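Local coordinates for protein seryl-tRNA synthetase, cytoplasmic (Candida albicans, PDB 3QO8) that catalyses the two-step attachment of serine to tRNA(Ser), first activating serine with ATP to Ser-AMP and then transferring it to the tRNA acceptor end, at residues Y39-W42 against V43-R46; N85-K88 against E89-K93. All blocks are in the same frame, centred on the assembly; numbering follows the deposited sequence.

Interaction 1 of 2, residues Y39-W42 against V43-R46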
loop_
_atom_site.group_PDB
_atom_site.type_symbol
_atom_site.label_atom_id
_atom_site.label_comp_id
_atom_site.label_asym_id
_atom_site.label_seq_id
_atom_site.Cartn_x
_atom_site.Cartn_y
_atom_site.Cartn_z
ATOM N N TYR A 39 18.448 34.795 -15.504
ATOM C CA TYR A 39 18.223 35.666 -14.362
ATOM C C TYR A 39 18.378 37.141 -14.740
ATOM O O TYR A 39 17.609 38.000 -14.292
ATOM C CB TYR A 39 19.164 35.342 -13.212
ATOM C CG TYR A 39 19.042 36.360 -12.105
ATOM C CD1 TYR A 39 18.014 36.275 -11.172
ATOM C CD2 TYR A 39 19.933 37.418 -12.010
ATOM C CE1 TYR A 39 17.888 37.207 -10.167
ATOM C CE2 TYR A 39 19.816 38.355 -11.008
ATOM C CZ TYR A 39 18.793 38.245 -10.089
ATOM O OH TYR A 39 18.673 39.178 -9.087
ATOM N N LYS A 40 19.390 37.439 -15.546
ATOM C CA LYS A 40 19.625 38.814 -15.950
ATOM C C LYS A 40 18.487 39.327 -16.819
ATOM O O LYS A 40 18.086 40.486 -16.701
ATOM C CB LYS A 40 20.956 38.958 -16.683
ATOM C CG LYS A 40 22.171 38.588 -15.840
ATOM C CD LYS A 40 23.471 39.013 -16.509
ATOM C CE LYS A 40 24.671 38.560 -15.685
ATOM N NZ LYS A 40 25.953 38.717 -16.419
ATOM N N GLU A 41 17.971 38.473 -17.698
ATOM C CA GLU A 41 16.816 38.851 -18.504
ATOM C C GLU A 41 15.634 39.145 -17.597
ATOM O O GLU A 41 14.931 40.137 -17.766
ATOM C CB GLU A 41 16.473 37.753 -19.507
ATOM C CG GLU A 41 17.568 37.544 -20.529
ATOM C CD GLU A 41 18.024 38.857 -21.162
ATOM O OE1 GLU A 41 17.163 39.742 -21.384
ATOM O OE2 GLU A 41 19.243 39.009 -21.432
ATOM N N TRP A 42 15.427 38.282 -16.616
ATOM C CA TRP A 42 14.338 38.474 -15.675
ATOM C C TRP A 42 14.462 39.816 -14.956
ATOM O O TRP A 42 13.493 40.565 -14.856
ATOM C CB TRP A 42 14.295 37.325 -14.667
ATOM C CG TRP A 42 13.243 37.523 -13.657
ATOM C CD1 TRP A 42 11.914 37.242 -13.792
ATOM C CD2 TRP A 42 13.408 38.083 -12.352
ATOM N NE1 TRP A 42 11.245 37.581 -12.645
ATOM C CE2 TRP A 42 12.137 38.100 -11.745
ATOM C CE3 TRP A 42 14.507 38.567 -11.635
ATOM C CZ2 TRP A 42 11.935 38.583 -10.452
ATOM C CZ3 TRP A 42 14.306 39.044 -10.350
ATOM C CH2 TRP A 42 13.030 39.050 -9.774
ATOM N N VAL A 43 15.665 40.128 -14.473
ATOM C CA VAL A 43 15.904 41.390 -13.778
ATOM C C VAL A 43 15.603 42.579 -14.679
ATOM O O VAL A 43 14.997 43.556 -14.236
ATOM C CB VAL A 43 17.355 41.503 -13.263
ATOM C CG1 VAL A 43 17.636 42.916 -12.774
ATOM C CG2 VAL A 43 17.602 40.496 -12.158
ATOM N N LYS A 44 16.031 42.494 -15.937
ATOM C CA LYS A 44 15.751 43.542 -16.916
ATOM C C LYS A 44 14.253 43.787 -17.035
ATOM O O LYS A 44 13.785 44.931 -17.002
ATOM C CB LYS A 44 16.346 43.178 -18.282
ATOM C CG LYS A 44 17.854 43.409 -18.371
ATOM C CD LYS A 44 18.508 42.568 -19.467
ATOM C CE LYS A 44 17.871 42.803 -20.830
ATOM N NZ LYS A 44 18.100 44.185 -21.339
ATOM N N LEU A 45 13.499 42.702 -17.164
ATOM C CA LEU A 45 12.046 42.809 -17.250
ATOM C C LEU A 45 11.440 43.440 -15.995
ATOM O O LEU A 45 10.519 44.255 -16.087
ATOM C CB LEU A 45 11.432 41.435 -17.532
ATOM C CG LEU A 45 11.693 40.939 -18.959
ATOM C CD1 LEU A 45 11.348 39.473 -19.115
ATOM C CD2 LEU A 45 10.915 41.786 -19.959
ATOM N N ARG A 46 11.955 43.064 -14.827
ATOM C CA ARG A 46 11.479 43.616 -13.558
ATOM C C ARG A 46 11.705 45.133 -13.494
ATOM O O ARG A 46 10.821 45.891 -13.070
ATOM C CB ARG A 46 12.159 42.916 -12.374
ATOM C CG ARG A 46 11.619 43.309 -11.002
ATOM C CD ARG A 46 12.487 42.750 -9.872
ATOM N NE ARG A 46 13.778 43.433 -9.775
ATOM C CZ ARG A 46 14.752 43.091 -8.935
ATOM N NH1 ARG A 46 14.596 42.064 -8.108
ATOM N NH2 ARG A 46 15.887 43.777 -8.923
#
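Tyr39 and Val43 sit one helical turn apart and meet twice, once through the backbone and once through their side chains. The amide of Val43 donates to the carbonyl of Tyr39, with N to O at 2.9 Å. Three more i to i+4 bonds follow. Lys44 N reaches Lys40 O, Leu45 N reaches Glu41 O, and Arg46 N reaches Trp42 O at 2.9 Å. The four carbonyls of 39-42 are thus each matched by an amide of 43-46, as in any regular alpha-helix.

The side chains add an apolar layer. Val43 CG2 lies over one face of the Tyr39 ring, 3.6 Å from its centroid, as a CH-pi contact. The methyl is offset toward the ring's rim, and Tyr39 CZ is 3.3 Å from Val43 CG2. The ring is brought under the methyl because CG of Tyr39 is anti to the backbone N (chi1 173°). Val43 CG2 also touches Trp42 CE3 at 3.7 Å. The Trp42 indole also meets Arg46, whose CD is 3.7 Å from CH2. The Arg46 guanidinium approaches obliquely, its plane 68° from that of the indole. The indole N-H is satisfied elsewhere: Trp42 NE1 is hydrogen-bonded to Glu94 OE2.

Glu41 and Lys44 run side by side on the exposed side of the helix. OE1 of Glu41 is 3.2 Å from Lys44 CE but 4.5 Å from Lys44 NZ. The opposite charges are therefore near each other without forming a salt bridge.

The contact lies on helix 30-65 of the N-terminal domain. Tyr39 packs on Ile4 and Leu8 of the N-terminal segment, while Trp42 and Leu45 face helix 74-107 through Asp98 and Lys93.

Interaction 2 of 2, residues N85-K88 against E89-K93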
loop_
_atom_site.group_PDB
_atom_site.type_symbol
_atom_site.label_atom_id
_atom_site.label_comp_id
_atom_site.label_asym_id
_atom_site.label_seq_id
_atom_site.Cartn_x
_atom_site.Cartn_y
_atom_site.Cartn_z
ATOM N N ASN A 85 -0.434 48.746 -22.728
ATOM C CA ASN A 85 -0.223 47.630 -23.647
ATOM C C ASN A 85 1.187 47.053 -23.551
ATOM O O ASN A 85 1.374 45.835 -23.610
ATOM C CB ASN A 85 -0.558 48.033 -25.080
ATOM C CG ASN A 85 -2.050 48.193 -25.294
ATOM O OD1 ASN A 85 -2.848 47.501 -24.663
ATOM N ND2 ASN A 85 -2.437 49.116 -26.173
ATOM N N GLU A 86 2.175 47.927 -23.389
ATOM C CA GLU A 86 3.560 47.483 -23.202
ATOM C C GLU A 86 3.707 46.719 -21.893
ATOM O O GLU A 86 4.364 45.679 -21.837
ATOM C CB GLU A 86 4.515 48.674 -23.221
ATOM C CG GLU A 86 4.667 49.309 -24.588
ATOM C CD GLU A 86 5.427 50.612 -24.537
ATOM O OE1 GLU A 86 5.887 50.983 -23.437
ATOM O OE2 GLU A 86 5.560 51.267 -25.593
ATOM N N LYS A 87 3.092 47.242 -20.837
ATOM C CA LYS A 87 3.134 46.599 -19.529
ATOM C C LYS A 87 2.543 45.197 -19.588
ATOM O O LYS A 87 3.107 44.261 -19.015
ATOM C CB LYS A 87 2.402 47.441 -18.484
ATOM C CG LYS A 87 2.337 46.807 -17.100
ATOM C CD LYS A 87 1.489 47.657 -16.161
ATOM C CE LYS A 87 1.340 47.001 -14.800
ATOM N NZ LYS A 87 0.704 47.930 -13.825
ATOM N N LYS A 88 1.410 45.050 -20.271
ATOM C CA LYS A 88 0.821 43.729 -20.453
ATOM C C LYS A 88 1.841 42.744 -21.014
ATOM O O LYS A 88 1.981 41.623 -20.519
ATOM C CB LYS A 88 -0.398 43.791 -21.372
ATOM C CG LYS A 88 -1.599 44.458 -20.738
ATOM C CD LYS A 88 -2.809 44.418 -21.655
ATOM C CE LYS A 88 -3.929 45.278 -21.091
ATOM N NZ LYS A 88 -5.144 45.252 -21.967
ATOM N N GLU A 89 2.550 43.164 -22.051
ATOM C CA GLU A 89 3.536 42.306 -22.683
ATOM C C GLU A 89 4.671 41.962 -21.719
ATOM O O GLU A 89 5.059 40.801 -21.591
ATOM C CB GLU A 89 4.080 42.965 -23.948
ATOM C CG GLU A 89 4.888 42.025 -24.817
ATOM C CD GLU A 89 4.141 40.738 -25.106
ATOM O OE1 GLU A 89 2.892 40.781 -25.182
ATOM O OE2 GLU A 89 4.798 39.685 -25.245
ATOM N N ILE A 90 5.203 42.978 -21.049
ATOM C CA ILE A 90 6.278 42.787 -20.080
ATOM C C ILE A 90 5.851 41.818 -18.980
ATOM O O ILE A 90 6.614 40.937 -18.593
ATOM C CB ILE A 90 6.709 44.128 -19.456
ATOM C CG1 ILE A 90 7.310 45.040 -20.525
ATOM C CG2 ILE A 90 7.706 43.912 -18.331
ATOM C CD1 ILE A 90 7.528 46.462 -20.060
ATOM N N ILE A 91 4.622 41.974 -18.490
ATOM C CA ILE A 91 4.100 41.103 -17.439
ATOM C C ILE A 91 4.120 39.642 -17.883
ATOM O O ILE A 91 4.456 38.739 -17.107
ATOM C CB ILE A 91 2.676 41.518 -17.022
ATOM C CG1 ILE A 91 2.738 42.768 -16.146
ATOM C CG2 ILE A 91 1.977 40.388 -16.277
ATOM C CD1 ILE A 91 1.401 43.417 -15.923
ATOM N N GLU A 92 3.778 39.425 -19.146
ATOM C CA GLU A 92 3.740 38.088 -19.714
ATOM C C GLU A 92 5.146 37.505 -19.869
ATOM O O GLU A 92 5.383 36.341 -19.544
ATOM C CB GLU A 92 3.032 38.132 -21.064
ATOM C CG GLU A 92 2.733 36.778 -21.664
ATOM C CD GLU A 92 1.834 36.887 -22.880
ATOM O OE1 GLU A 92 1.402 38.016 -23.196
ATOM O OE2 GLU A 92 1.561 35.847 -23.518
ATOM N N LYS A 93 6.075 38.317 -20.369
ATOM C CA LYS A 93 7.460 37.883 -20.519
ATOM C C LYS A 93 8.107 37.589 -19.169
ATOM O O LYS A 93 8.843 36.616 -19.021
ATOM C CB LYS A 93 8.280 38.941 -21.249
ATOM C CG LYS A 93 7.878 39.163 -22.691
ATOM C CD LYS A 93 8.710 40.277 -23.305
ATOM C CE LYS A 93 8.262 40.585 -24.724
ATOM N NZ LYS A 93 8.976 41.765 -25.280
#
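The carbonyl of Lys87 accepts the shortest backbone bond between 85-88 and 89-93, from Ile91 N at 2.8 Å. The N-H points at it fairly straight, with an angle of 162° at the hydrogen. The side chain of Ile91 lies against the same residue. Ile91 CG1 is 3.3 Å from Lys87 O, and Ile91 CD1 is 3.7 Å from Lys87 CG. CD1 also reaches CE further along the lysine. CG of Lys87 is anti to the backbone N (chi1 177°) and the chain is extended beyond it, which lays both CG and CE along Ile91 CD1. Its ammonium end lies beyond this contact and is hydrogen-bonded to Asn53 OD1 on helix 30-65.

Ile90 repeats the backbone pattern. Its N donates to Glu86 O at 2.9 Å, and Ile90 CG1 rests 3.3 Å from Glu86 O. The Glu86 carboxylate has partners elsewhere: a salt bridge to Lys82 NZ and a hydrogen bond to His52 NE2. The two outer bonds are longer. Glu89 N to Asn85 O is weak at 3.3 Å, and Glu92 N to Lys88 O measures 3.2 Å.

Ile90 and Ile91 also touch helix 30-65, at Asp48, His52 and Leu49. This pairing of regular helices is typical of the long antiparallel coiled-coil arm of seryl-tRNA synthetases, the N-terminal extension involved in tRNA binding.

How the interactions relate
Interaction 1 lies on helix 30-65 and interaction 2 on helix 74-107, the next helix along the chain. The two are in series, so the chain finishes the first before it reaches the second. Their centres are about 13 Å apart, and they touch directly where the helices pack. Leu45 O is 3.6 Å from Ile90 CG2, and Leu45 CD1 also meets the Lys93 backbone. Both belong to the N-terminal domain, on the arm that projects from the catalytic core and away from the annotated sites. Each contact is local to one helix, while contacts such as those of Leu45 with Ile90 and Lys93 help join the two helices of this tRNA-binding extension.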